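Local atomic coordinates of quinone reductase (Klebsiella pneumoniae subsp. pneumoniae, PDB entry 4GI5), a protein that binds flavin-adenine dinucleotide and probably acts as an NAD(P)H dehydrogenase that reduces quinones. Residues V116-P121 / A169-T174; L26-H31 / A129-W134; G162-K167 / F204-E209. All blocks are in the same frame, centred on the assembly; numbering follows the deposited sequence.

Contact 1. Residues V116-P121 / A169-T174. With FAD (flavin-adenine dinucleotide), chain H.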
loop_
_atom_site.group_PDB
_atom_site.type_symbol
_atom_site.label_atom_id
_atom_site.label_comp_id
_atom_site.label_asym_id
_atom_site.label_seq_id
_atom_site.Cartn_x
_atom_site.Cartn_y
_atom_site.Cartn_z
ATOM N N VAL B 116 -9.028 -8.857 -15.178
ATOM C CA VAL B 116 -7.725 -8.314 -14.885
ATOM C C VAL B 116 -7.204 -8.953 -13.611
ATOM O O VAL B 116 -7.889 -8.932 -12.559
ATOM C CB VAL B 116 -7.773 -6.804 -14.679
ATOM C CG1 VAL B 116 -6.379 -6.198 -14.468
ATOM C CG2 VAL B 116 -8.344 -6.123 -15.914
ATOM N N ILE B 117 -6.025 -9.552 -13.680
ATOM C CA ILE B 117 -5.455 -10.250 -12.572
ATOM C C ILE B 117 -4.160 -9.535 -12.163
ATOM O O ILE B 117 -3.375 -9.148 -13.021
ATOM C CB ILE B 117 -5.109 -11.721 -12.891
ATOM C CG1 ILE B 117 -6.374 -12.459 -13.262
ATOM C CG2 ILE B 117 -4.397 -12.393 -11.712
ATOM C CD1 ILE B 117 -6.165 -13.854 -13.818
ATOM N N PHE B 118 -4.016 -9.234 -10.870
ATOM C CA PHE B 118 -2.812 -8.601 -10.325
ATOM C C PHE B 118 -2.069 -9.660 -9.530
ATOM O O PHE B 118 -2.583 -10.177 -8.518
ATOM C CB PHE B 118 -3.151 -7.422 -9.385
ATOM C CG PHE B 118 -3.891 -6.306 -10.073
ATOM C CD1 PHE B 118 -5.233 -6.392 -10.388
ATOM C CD2 PHE B 118 -3.186 -5.183 -10.439
ATOM C CE1 PHE B 118 -5.877 -5.312 -11.030
ATOM C CE2 PHE B 118 -3.853 -4.119 -11.023
ATOM C CZ PHE B 118 -5.118 -4.211 -11.340
ATOM N N GLN B 119 -0.816 -9.944 -9.921
ATOM C CA GLN B 119 -0.050 -10.953 -9.289
ATOM C C GLN B 119 1.247 -10.368 -8.727
ATOM O O GLN B 119 1.984 -9.699 -9.433
ATOM C CB GLN B 119 0.364 -12.068 -10.262
ATOM C CG GLN B 119 1.082 -13.162 -9.616
ATOM C CD GLN B 119 1.724 -14.116 -10.558
ATOM O OE1 GLN B 119 1.284 -14.280 -11.687
ATOM N NE2 GLN B 119 2.768 -14.774 -10.059
ATOM N N PHE B 120 1.438 -10.595 -7.417
ATOM C CA PHE B 120 2.563 -10.031 -6.687
ATOM C C PHE B 120 2.874 -10.750 -5.396
ATOM O O PHE B 120 2.000 -11.308 -4.765
ATOM C CB PHE B 120 2.342 -8.538 -6.414
ATOM C CG PHE B 120 1.100 -8.228 -5.630
ATOM C CD1 PHE B 120 -0.093 -8.054 -6.292
ATOM C CD2 PHE B 120 1.129 -8.049 -4.241
ATOM C CE1 PHE B 120 -1.252 -7.796 -5.611
ATOM C CE2 PHE B 120 -0.012 -7.683 -3.546
ATOM C CZ PHE B 120 -1.230 -7.622 -4.227
ATOM N N PRO B 121 4.164 -10.766 -4.985
ATOM C CA PRO B 121 4.493 -11.122 -3.598
ATOM C C PRO B 121 4.019 -9.996 -2.677
ATOM O O PRO B 121 4.143 -8.812 -3.031
ATOM C CB PRO B 121 6.030 -11.199 -3.609
ATOM C CG PRO B 121 6.379 -10.182 -4.677
ATOM C CD PRO B 121 5.326 -10.216 -5.716
ATOM N N ALA B 169 -11.927 -8.502 -11.561
ATOM C CA ALA B 169 -10.487 -8.399 -11.105
ATOM C C ALA B 169 -10.268 -9.349 -9.962
ATOM O O ALA B 169 -11.164 -9.710 -9.150
ATOM C CB ALA B 169 -10.209 -6.932 -10.707
HETATM N N MSE B 170 -9.046 -9.836 -9.809
HETATM C CA MSE B 170 -8.684 -10.769 -8.730
HETATM C C MSE B 170 -7.183 -10.526 -8.418
HETATM O O MSE B 170 -6.407 -10.220 -9.338
HETATM C CB MSE B 170 -8.742 -12.202 -9.283
HETATM C CG MSE B 170 -8.476 -13.144 -8.180
HETATM SE SE MSE B 170 -8.678 -15.036 -8.923
HETATM C CE MSE B 170 -7.069 -15.297 -10.001
ATOM N N LEU B 171 -6.803 -10.675 -7.176
ATOM C CA LEU B 171 -5.413 -10.676 -6.799
ATOM C C LEU B 171 -4.905 -12.120 -6.664
ATOM O O LEU B 171 -5.601 -12.992 -6.137
ATOM C CB LEU B 171 -5.316 -10.055 -5.421
ATOM C CG LEU B 171 -5.863 -8.601 -5.173
ATOM C CD1 LEU B 171 -5.595 -8.076 -3.791
ATOM C CD2 LEU B 171 -5.328 -7.662 -6.199
ATOM N N ILE B 172 -3.627 -12.313 -6.987
ATOM C CA ILE B 172 -2.907 -13.505 -6.661
ATOM C C ILE B 172 -1.689 -13.095 -5.898
ATOM O O ILE B 172 -0.854 -12.396 -6.385
ATOM C CB ILE B 172 -2.472 -14.275 -7.928
ATOM C CG1 ILE B 172 -3.641 -14.713 -8.774
ATOM C CG2 ILE B 172 -1.652 -15.484 -7.496
ATOM C CD1 ILE B 172 -3.177 -15.272 -10.145
ATOM N N VAL B 173 -1.646 -13.403 -4.634
ATOM C CA VAL B 173 -0.656 -12.943 -3.683
ATOM C C VAL B 173 0.053 -14.091 -3.003
ATOM O O VAL B 173 -0.523 -15.030 -2.500
ATOM C CB VAL B 173 -1.355 -12.138 -2.571
ATOM C CG1 VAL B 173 -0.335 -11.573 -1.566
ATOM C CG2 VAL B 173 -2.196 -11.046 -3.239
ATOM N N THR B 174 1.372 -13.997 -2.923
ATOM C CA THR B 174 2.167 -14.903 -2.144
ATOM C C THR B 174 2.728 -14.208 -0.918
ATOM O O THR B 174 3.236 -13.095 -1.051
ATOM C CB THR B 174 3.398 -15.468 -2.964
ATOM O OG1 THR B 174 4.103 -14.381 -3.553
ATOM C CG2 THR B 174 2.959 -16.402 -4.146
HETATM P PA FAD H . 11.132 -17.014 -4.258
HETATM O O1A FAD H . 11.473 -16.847 -5.682
HETATM O O2A FAD H . 11.951 -16.564 -3.142
HETATM O O5B FAD H . 10.874 -18.601 -3.949
HETATM C C5B FAD H . 10.273 -19.138 -2.753
HETATM C C4B FAD H . 10.495 -20.615 -2.731
HETATM O O4B FAD H . 9.666 -21.196 -3.713
HETATM C C3B FAD H . 11.936 -21.011 -2.938
HETATM O O3B FAD H . 12.212 -21.959 -1.918
HETATM C C2B FAD H . 11.826 -21.663 -4.285
HETATM O O2B FAD H . 12.874 -22.633 -4.547
HETATM C C1B FAD H . 10.463 -22.261 -4.382
HETATM N N9A FAD H . 10.068 -22.449 -5.805
HETATM C C8A FAD H . 10.268 -21.618 -6.964
HETATM N N7A FAD H . 9.792 -22.165 -8.059
HETATM C C5A FAD H . 9.417 -23.390 -7.590
HETATM C C6A FAD H . 8.915 -24.618 -8.206
HETATM N N6A FAD H . 8.689 -24.482 -9.471
HETATM N N1A FAD H . 8.604 -25.736 -7.462
HETATM C C2A FAD H . 8.792 -25.722 -6.146
HETATM N N3A FAD H . 9.311 -24.602 -5.511
HETATM C C4A FAD H . 9.551 -23.555 -6.217
HETATM N N1 FAD H . 5.663 -11.751 3.759
HETATM C C2 FAD H . 4.530 -11.480 4.441
HETATM O O2 FAD H . 3.743 -12.431 4.864
HETATM N N3 FAD H . 4.157 -10.182 4.727
HETATM C C4 FAD H . 4.957 -9.135 4.451
HETATM O O4 FAD H . 4.580 -7.969 4.632
HETATM C C4X FAD H . 6.184 -9.411 3.753
HETATM N N5 FAD H . 7.000 -8.380 3.383
HETATM C C5X FAD H . 8.149 -8.645 2.591
HETATM C C6 FAD H . 8.890 -7.656 2.151
HETATM C C7 FAD H . 9.955 -7.873 1.279
HETATM C C7M FAD H . 10.772 -6.738 0.779
HETATM C C8 FAD H . 10.305 -9.201 0.939
HETATM C C8M FAD H . 11.500 -9.451 0.059
HETATM C C9 FAD H . 9.569 -10.246 1.402
HETATM C C9A FAD H . 8.437 -9.993 2.229
HETATM N N10 FAD H . 7.579 -11.002 2.607
HETATM C C10 FAD H . 6.438 -10.751 3.357
HETATM C "C1'" FAD H . 7.792 -12.397 2.195
HETATM C "C2'" FAD H . 7.294 -12.473 0.750
HETATM O "O2'" FAD H . 5.884 -12.332 0.558
HETATM C "C3'" FAD H . 7.726 -13.824 0.092
HETATM O "O3'" FAD H . 9.174 -13.746 0.085
HETATM C "C4'" FAD H . 7.258 -13.994 -1.359
HETATM O "O4'" FAD H . 5.885 -14.222 -1.365
HETATM C "C5'" FAD H . 7.903 -15.264 -1.977
HETATM O "O5'" FAD H . 7.592 -15.291 -3.333
HETATM P P FAD H . 8.848 -15.176 -4.387
HETATM O O1P FAD H . 8.273 -15.305 -5.743
HETATM O O2P FAD H . 9.710 -14.019 -4.149
HETATM O O3P FAD H . 9.592 -16.543 -3.951
#
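Strands V116-P121 and A169-T174 run parallel, with their axes 4.7 Å apart and their directions 14° apart. V116 pairs with A169 and P121 with T174 at the two ends. Backbone bonds alternate along the pair. I172 N reaches F118 O at 2.8 Å, and F120 N bonds I172 O at 3.1 Å. The last bond, T174 N to F120 O, is weak.

I117, Q119, M170, I172, P121 and T174 share one face. There I117 CG2 meets I172 CD1 at 3.5 Å, a tight carbon pair. M170, a selenomethionine, lies alongside I117 with its methyl end near I117 CD1. F118, F120, L171 and V173 lie on the other face. F120 has CG between its backbone N and carbonyl carbon (chi1 58°), which leans the ring over the neighbouring strand. V173 CG2 sits over one face of this ring, 4.2 Å from its centroid, a CH-pi contact. L171 CD2 comes to the ring edge.

T174 OG1 and FAD O4' are 2.8 Å apart and hydrogen-bonded. FAD O4' also gives a weak bond to T174 O. T174 thus meets the ribityl chain at the C-terminal strand ends, where flavodoxin-like folds place their flavin.

N38 O takes a bond from Q119 NE2, and N38 ND2 bonds T174 OG1. Q119 and T174 also touch L41 of helix 37-51. F118 and L171 touch L203 of helix 196-204, while strand 24-29 flanks 115-121.

Contact 2. Residues L26-H31 / A129-W134. With FAD (flavin-adenine dinucleotide), chain H.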
loop_
_atom_site.group_PDB
_atom_site.type_symbol
_atom_site.label_atom_id
_atom_site.label_comp_id
_atom_site.label_asym_id
_atom_site.label_seq_id
_atom_site.Cartn_x
_atom_site.Cartn_y
_atom_site.Cartn_z
ATOM N N LEU B 26 -6.103 -9.811 -18.727
ATOM C CA LEU B 26 -4.898 -8.985 -18.615
ATOM C C LEU B 26 -4.234 -9.365 -17.263
ATOM O O LEU B 26 -4.900 -9.337 -16.226
ATOM C CB LEU B 26 -5.233 -7.527 -18.600
ATOM C CG LEU B 26 -4.137 -6.544 -18.268
ATOM C CD1 LEU B 26 -2.882 -6.626 -19.144
ATOM C CD2 LEU B 26 -4.672 -5.123 -18.191
ATOM N N LEU B 27 -3.001 -9.713 -17.296
ATOM C CA LEU B 27 -2.210 -10.067 -16.075
ATOM C C LEU B 27 -1.193 -8.976 -15.826
ATOM O O LEU B 27 -0.323 -8.683 -16.668
ATOM C CB LEU B 27 -1.485 -11.419 -16.207
ATOM C CG LEU B 27 -0.537 -11.800 -15.030
ATOM C CD1 LEU B 27 -1.314 -12.113 -13.807
ATOM C CD2 LEU B 27 0.263 -13.034 -15.392
ATOM N N ILE B 28 -1.355 -8.273 -14.703
ATOM C CA ILE B 28 -0.365 -7.276 -14.233
ATOM C C ILE B 28 0.509 -8.014 -13.265
ATOM O O ILE B 28 0.009 -8.517 -12.220
ATOM C CB ILE B 28 -1.043 -6.035 -13.583
ATOM C CG1 ILE B 28 -2.167 -5.393 -14.402
ATOM C CG2 ILE B 28 0.050 -5.024 -13.307
ATOM C CD1 ILE B 28 -1.700 -4.948 -15.761
ATOM N N TYR B 29 1.818 -8.070 -13.486
ATOM C CA TYR B 29 2.741 -8.985 -12.781
ATOM C C TYR B 29 3.951 -8.200 -12.296
ATOM O O TYR B 29 4.584 -7.482 -13.048
ATOM C CB TYR B 29 3.189 -10.116 -13.724
ATOM C CG TYR B 29 4.385 -10.911 -13.297
ATOM C CD1 TYR B 29 4.283 -11.937 -12.328
ATOM C CD2 TYR B 29 5.636 -10.664 -13.818
ATOM C CE1 TYR B 29 5.415 -12.654 -11.959
ATOM C CE2 TYR B 29 6.755 -11.392 -13.430
ATOM C CZ TYR B 29 6.594 -12.421 -12.505
ATOM O OH TYR B 29 7.743 -13.097 -12.138
ATOM N N ALA B 30 4.245 -8.283 -11.006
ATOM C CA ALA B 30 5.343 -7.596 -10.357
ATOM C C ALA B 30 6.283 -8.506 -9.612
ATOM O O ALA B 30 6.070 -8.825 -8.470
ATOM C CB ALA B 30 4.774 -6.529 -9.391
ATOM N N HIS B 31 7.359 -8.983 -10.289
ATOM C CA HIS B 31 8.426 -9.674 -9.581
ATOM C C HIS B 31 9.670 -9.476 -10.411
ATOM O O HIS B 31 9.582 -9.626 -11.618
ATOM C CB HIS B 31 8.148 -11.178 -9.404
ATOM C CG HIS B 31 9.024 -11.780 -8.366
ATOM N ND1 HIS B 31 10.393 -11.938 -8.525
ATOM C CD2 HIS B 31 8.756 -12.177 -7.085
ATOM C CE1 HIS B 31 10.900 -12.489 -7.457
ATOM N NE2 HIS B 31 9.941 -12.607 -6.552
ATOM N N ALA B 129 6.419 -1.710 -4.715
ATOM C CA ALA B 129 6.403 -0.368 -5.252
ATOM C C ALA B 129 6.143 -0.242 -6.737
ATOM O O ALA B 129 5.450 0.675 -7.184
ATOM C CB ALA B 129 7.646 0.379 -4.861
ATOM N N ILE B 130 6.743 -1.096 -7.554
ATOM C CA ILE B 130 6.608 -0.935 -8.979
ATOM C C ILE B 130 5.135 -1.113 -9.435
ATOM O O ILE B 130 4.672 -0.416 -10.349
ATOM C CB ILE B 130 7.566 -1.895 -9.769
ATOM C CG1 ILE B 130 7.689 -1.456 -11.209
ATOM C CG2 ILE B 130 7.133 -3.303 -9.702
ATOM C CD1 ILE B 130 8.851 -2.211 -11.922
HETATM N N MSE B 131 4.430 -1.986 -8.731
HETATM C CA MSE B 131 2.983 -2.231 -8.986
HETATM C C MSE B 131 2.162 -1.040 -8.475
HETATM O O MSE B 131 1.210 -0.594 -9.135
HETATM C CB MSE B 131 2.353 -3.565 -8.463
HETATM C CG MSE B 131 0.933 -3.925 -9.210
HETATM SE SE MSE B 131 0.506 -5.478 -8.194
HETATM C CE MSE B 131 1.063 -6.475 -9.895
ATOM N N LYS B 132 2.472 -0.548 -7.293
ATOM C CA LYS B 132 1.815 0.663 -6.804
ATOM C C LYS B 132 2.046 1.808 -7.783
ATOM O O LYS B 132 1.158 2.634 -8.009
ATOM C CB LYS B 132 2.388 1.069 -5.477
ATOM C CG LYS B 132 1.743 2.314 -4.816
ATOM C CD LYS B 132 0.266 1.995 -4.573
ATOM C CE LYS B 132 -0.526 3.125 -4.083
ATOM N NZ LYS B 132 -0.221 4.539 -4.087
ATOM N N GLY B 133 3.196 1.857 -8.427
ATOM C CA GLY B 133 3.433 2.892 -9.427
ATOM C C GLY B 133 2.651 2.740 -10.721
ATOM O O GLY B 133 2.324 3.747 -11.330
ATOM N N TRP B 134 2.338 1.518 -11.100
ATOM C CA TRP B 134 1.367 1.254 -12.117
ATOM C C TRP B 134 -0.006 1.824 -11.780
ATOM O O TRP B 134 -0.586 2.580 -12.573
ATOM C CB TRP B 134 1.351 -0.181 -12.462
ATOM C CG TRP B 134 0.473 -0.617 -13.556
ATOM C CD1 TRP B 134 0.895 -0.842 -14.913
ATOM C CD2 TRP B 134 -0.919 -0.887 -13.547
ATOM N NE1 TRP B 134 -0.190 -1.302 -15.662
ATOM C CE2 TRP B 134 -1.306 -1.266 -14.894
ATOM C CE3 TRP B 134 -1.924 -0.819 -12.555
ATOM C CZ2 TRP B 134 -2.618 -1.587 -15.213
ATOM C CZ3 TRP B 134 -3.249 -1.163 -12.897
ATOM C CH2 TRP B 134 -3.548 -1.573 -14.221
HETATM P PA FAD H . 11.132 -17.014 -4.258
HETATM O O1A FAD H . 11.473 -16.847 -5.682
HETATM O O2A FAD H . 11.951 -16.564 -3.142
HETATM O O5B FAD H . 10.874 -18.601 -3.949
HETATM C C5B FAD H . 10.273 -19.138 -2.753
HETATM C C4B FAD H . 10.495 -20.615 -2.731
HETATM O O4B FAD H . 9.666 -21.196 -3.713
HETATM C C3B FAD H . 11.936 -21.011 -2.938
HETATM O O3B FAD H . 12.212 -21.959 -1.918
HETATM C C2B FAD H . 11.826 -21.663 -4.285
HETATM O O2B FAD H . 12.874 -22.633 -4.547
HETATM C C1B FAD H . 10.463 -22.261 -4.382
HETATM N N9A FAD H . 10.068 -22.449 -5.805
HETATM C C8A FAD H . 10.268 -21.618 -6.964
HETATM N N7A FAD H . 9.792 -22.165 -8.059
HETATM C C5A FAD H . 9.417 -23.390 -7.590
HETATM C C6A FAD H . 8.915 -24.618 -8.206
HETATM N N6A FAD H . 8.689 -24.482 -9.471
HETATM N N1A FAD H . 8.604 -25.736 -7.462
HETATM C C2A FAD H . 8.792 -25.722 -6.146
HETATM N N3A FAD H . 9.311 -24.602 -5.511
HETATM C C4A FAD H . 9.551 -23.555 -6.217
HETATM N N1 FAD H . 5.663 -11.751 3.759
HETATM C C2 FAD H . 4.530 -11.480 4.441
HETATM O O2 FAD H . 3.743 -12.431 4.864
HETATM N N3 FAD H . 4.157 -10.182 4.727
HETATM C C4 FAD H . 4.957 -9.135 4.451
HETATM O O4 FAD H . 4.580 -7.969 4.632
HETATM C C4X FAD H . 6.184 -9.411 3.753
HETATM N N5 FAD H . 7.000 -8.380 3.383
HETATM C C5X FAD H . 8.149 -8.645 2.591
HETATM C C6 FAD H . 8.890 -7.656 2.151
HETATM C C7 FAD H . 9.955 -7.873 1.279
HETATM C C7M FAD H . 10.772 -6.738 0.779
HETATM C C8 FAD H . 10.305 -9.201 0.939
HETATM C C8M FAD H . 11.500 -9.451 0.059
HETATM C C9 FAD H . 9.569 -10.246 1.402
HETATM C C9A FAD H . 8.437 -9.993 2.229
HETATM N N10 FAD H . 7.579 -11.002 2.607
HETATM C C10 FAD H . 6.438 -10.751 3.357
HETATM C "C1'" FAD H . 7.792 -12.397 2.195
HETATM C "C2'" FAD H . 7.294 -12.473 0.750
HETATM O "O2'" FAD H . 5.884 -12.332 0.558
HETATM C "C3'" FAD H . 7.726 -13.824 0.092
HETATM O "O3'" FAD H . 9.174 -13.746 0.085
HETATM C "C4'" FAD H . 7.258 -13.994 -1.359
HETATM O "O4'" FAD H . 5.885 -14.222 -1.365
HETATM C "C5'" FAD H . 7.903 -15.264 -1.977
HETATM O "O5'" FAD H . 7.592 -15.291 -3.333
HETATM P P FAD H . 8.848 -15.176 -4.387
HETATM O O1P FAD H . 8.273 -15.305 -5.743
HETATM O O2P FAD H . 9.710 -14.019 -4.149
HETATM O O3P FAD H . 9.592 -16.543 -3.951
#
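Strand 24-29 and helix 129-138 pack as sheet and covering helix of the flavodoxin-like alpha/beta sandwich, and I28, A30, M131 and W134 make most of the contact. The segment axes are 9.8 Å apart at closest approach, with directions 133° apart. No hydrogen bond crosses between them.

I28 lies over the W134 indole. Its CG1 is 4.2 Å from the centroid of the six-membered ring, over the face, a CH-pi contact. The end of the branch, I28 CD1, presses on W134 CZ2 at 3.5 Å. Here I28 CG1 stands opposite its carbonyl carbon (chi1 -50°), while CG2 points to the selenomethionine M131. M131 CE touches I28 of the strand and A30 of the loop after it: it is 3.8 Å from I28 CG2 and 3.7 Å from A30 CB. I130 CG2 adds a looser touch on A30 CB at 4.0 Å. W134 NE1 is satisfied by E106 OE1 of helix 101-112.

Beyond the strand the chain turns into the cofactor site, where this fold places its flavin at the C-terminal strand ends. H31 NE2 donates to FAD O2P at 2.8 Å, with an N-H...O angle of 156°. The phosphate oxygen lies at the edge of the imidazole, in its plane. The other ring nitrogen, H31 ND1, accepts a bond from E33 N, which helps fix the ring's rotation. At the helix start, A129 N bonds D136 OD2 of the second subunit.

Contact 3. Residues G162-K167 / F204-E209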
loop_
_atom_site.group_PDB
_atom_site.type_symbol
_atom_site.label_atom_id
_atom_site.label_comp_id
_atom_site.label_asym_id
_atom_site.label_seq_id
_atom_site.Cartn_x
_atom_site.Cartn_y
_atom_site.Cartn_z
ATOM N N GLY B 162 -18.000 3.152 -12.648
ATOM C CA GLY B 162 -16.789 3.665 -13.247
ATOM C C GLY B 162 -16.461 3.004 -14.539
ATOM O O GLY B 162 -17.251 2.162 -15.062
ATOM N N THR B 163 -15.230 3.288 -15.009
ATOM C CA THR B 163 -14.749 2.829 -16.285
ATOM C C THR B 163 -14.699 1.352 -16.392
ATOM O O THR B 163 -14.881 0.814 -17.498
ATOM C CB THR B 163 -13.377 3.508 -16.596
ATOM O OG1 THR B 163 -13.612 4.906 -16.631
ATOM C CG2 THR B 163 -12.788 3.091 -17.914
ATOM N N PHE B 164 -14.509 0.625 -15.268
ATOM C CA PHE B 164 -14.301 -0.789 -15.297
ATOM C C PHE B 164 -15.542 -1.640 -15.021
ATOM O O PHE B 164 -15.463 -2.841 -14.868
ATOM C CB PHE B 164 -13.080 -1.255 -14.451
ATOM C CG PHE B 164 -11.799 -0.435 -14.720
ATOM C CD1 PHE B 164 -11.439 -0.061 -16.008
ATOM C CD2 PHE B 164 -10.962 -0.116 -13.668
ATOM C CE1 PHE B 164 -10.344 0.739 -16.255
ATOM C CE2 PHE B 164 -9.806 0.572 -13.899
ATOM C CZ PHE B 164 -9.500 1.063 -15.177
ATOM N N VAL B 165 -16.701 -1.000 -14.957
ATOM C CA VAL B 165 -17.945 -1.740 -14.753
ATOM C C VAL B 165 -18.081 -2.822 -15.847
ATOM O O VAL B 165 -17.821 -2.540 -17.035
ATOM C CB VAL B 165 -19.172 -0.813 -14.803
ATOM C CG1 VAL B 165 -20.461 -1.655 -14.781
ATOM C CG2 VAL B 165 -19.232 -0.008 -13.591
ATOM N N GLY B 166 -18.482 -3.993 -15.437
ATOM C CA GLY B 166 -18.592 -5.125 -16.369
ATOM C C GLY B 166 -17.370 -5.985 -16.418
ATOM O O GLY B 166 -17.348 -7.025 -17.135
ATOM N N LYS B 167 -16.277 -5.530 -15.771
ATOM C CA LYS B 167 -15.023 -6.318 -15.815
ATOM C C LYS B 167 -14.871 -6.918 -14.468
ATOM O O LYS B 167 -15.466 -6.457 -13.482
ATOM C CB LYS B 167 -13.773 -5.438 -16.091
ATOM C CG LYS B 167 -13.844 -4.639 -17.352
ATOM C CD LYS B 167 -12.627 -3.785 -17.628
ATOM C CE LYS B 167 -12.826 -2.777 -18.764
ATOM N NZ LYS B 167 -12.859 -3.513 -20.036
ATOM N N PHE B 204 -12.592 -2.235 -6.593
ATOM C CA PHE B 204 -14.049 -1.926 -6.569
ATOM C C PHE B 204 -14.245 -0.450 -6.882
ATOM O O PHE B 204 -15.241 -0.053 -7.556
ATOM C CB PHE B 204 -14.599 -2.214 -5.209
ATOM C CG PHE B 204 -16.122 -2.060 -5.095
ATOM C CD1 PHE B 204 -17.024 -2.817 -5.896
ATOM C CD2 PHE B 204 -16.615 -1.170 -4.169
ATOM C CE1 PHE B 204 -18.370 -2.652 -5.811
ATOM C CE2 PHE B 204 -17.981 -1.034 -4.035
ATOM C CZ PHE B 204 -18.808 -1.749 -4.862
ATOM N N TYR B 205 -13.331 0.422 -6.465
ATOM C CA TYR B 205 -13.425 1.887 -6.669
ATOM C C TYR B 205 -13.728 2.252 -8.125
ATOM O O TYR B 205 -14.693 2.943 -8.390
ATOM C CB TYR B 205 -12.147 2.594 -6.088
ATOM C CG TYR B 205 -12.165 4.074 -6.125
ATOM C CD1 TYR B 205 -12.209 4.777 -7.325
ATOM C CD2 TYR B 205 -12.076 4.792 -4.919
ATOM C CE1 TYR B 205 -12.249 6.161 -7.299
ATOM C CE2 TYR B 205 -12.062 6.151 -4.899
ATOM C CZ TYR B 205 -12.184 6.826 -6.080
ATOM O OH TYR B 205 -12.295 8.205 -6.045
ATOM N N PRO B 206 -12.933 1.828 -9.117
ATOM C CA PRO B 206 -13.224 2.204 -10.514
ATOM C C PRO B 206 -14.214 1.228 -11.236
ATOM O O PRO B 206 -14.373 1.302 -12.453
ATOM C CB PRO B 206 -11.824 2.190 -11.159
ATOM C CG PRO B 206 -11.105 1.113 -10.388
ATOM C CD PRO B 206 -11.532 1.307 -8.994
ATOM N N GLY B 207 -14.810 0.347 -10.491
ATOM C CA GLY B 207 -15.987 -0.414 -10.890
ATOM C C GLY B 207 -15.832 -1.864 -11.211
ATOM O O GLY B 207 -16.780 -2.493 -11.683
ATOM N N PHE B 208 -14.670 -2.486 -10.903
ATOM C CA PHE B 208 -14.517 -3.905 -11.084
ATOM C C PHE B 208 -15.498 -4.651 -10.198
ATOM O O PHE B 208 -15.784 -4.208 -9.099
ATOM C CB PHE B 208 -13.149 -4.420 -10.711
ATOM C CG PHE B 208 -12.064 -4.121 -11.745
ATOM C CD1 PHE B 208 -11.983 -4.783 -12.962
ATOM C CD2 PHE B 208 -11.053 -3.254 -11.447
ATOM C CE1 PHE B 208 -10.927 -4.519 -13.820
ATOM C CE2 PHE B 208 -10.030 -3.017 -12.301
ATOM C CZ PHE B 208 -9.943 -3.663 -13.516
ATOM N N GLU B 209 -15.937 -5.827 -10.651
ATOM C CA GLU B 209 -16.413 -6.888 -9.721
ATOM C C GLU B 209 -15.152 -7.591 -9.185
ATOM O O GLU B 209 -14.399 -8.105 -10.007
ATOM C CB GLU B 209 -17.295 -7.878 -10.492
ATOM C CG GLU B 209 -18.573 -7.223 -10.959
ATOM C CD GLU B 209 -19.553 -8.297 -11.433
ATOM O OE1 GLU B 209 -19.131 -9.176 -12.215
ATOM O OE2 GLU B 209 -20.677 -8.327 -10.935
#
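F164 N donates to P206 O, at 2.9 Å and with an N-H...O angle of 158°. A second backbone bond closes the other end of the contact: E209 N to K167 O, also 2.9 Å. T163 N comes close to P206 O too, but its angle is too poor for a bond.

Each loop also satisfies its own groups. Segment G162-K167 holds two turns. The type I turn is closed by V165 N to G162 O, and the type II turn by K167 N to F164 O. Helix 196-204 ends in a Schellman motif, with G207 at positive phi as its C-prime residue. G207 N bonds F204 O and F208 N bonds L203 O, so the last helical carbonyls have partners. V165 CA makes a CA-H...O contact with G207 O at 3.4 Å.

The side chains fill in between these bonds. F164 CB sits over the centre of the F208 ring, 3.8 Å from its centroid and 4° off the normal. The two rings meet obliquely, planes at 34°, with F164 CD2 and F208 CE2 3.3 Å apart. P206 CG touches F164 CD2 at 3.5 Å, while K167 CB lies against F208 CD1 at 3.7 Å.

Polar side-chain ends find partners beyond the two loops. K167 NZ bonds the carbonyls of A113 and L111 near the end of helix 101-112. T163 OG1 bonds F143 O. Y205 OH bonds R158 NH1, and the Y205 ring meets W124 of the second subunit edge-to-face.

In the fold
Contacts 1 and 2 have centres about 9 Å apart and share the five-stranded parallel sheet. Strand 24-29 borders 115-121, and I28 N probably bonds I117 O. The chain runs on from strand 115-121 into helix 129-138, and F120 of contact 1 packs on M131 of contact 2. Both reach FAD at the C-terminal strand ends. Contact 3 lies at the other ends of the strands, about 16 Å from contact 1 between centres. Its loops lead into strands 168-174 and 209-216, and A169 N probably bonds E209 O. Contacts 2 and 3 do not touch. Along the chain contact 1 interleaves with each of the others, whereas contact 2 closes before contact 3 opens.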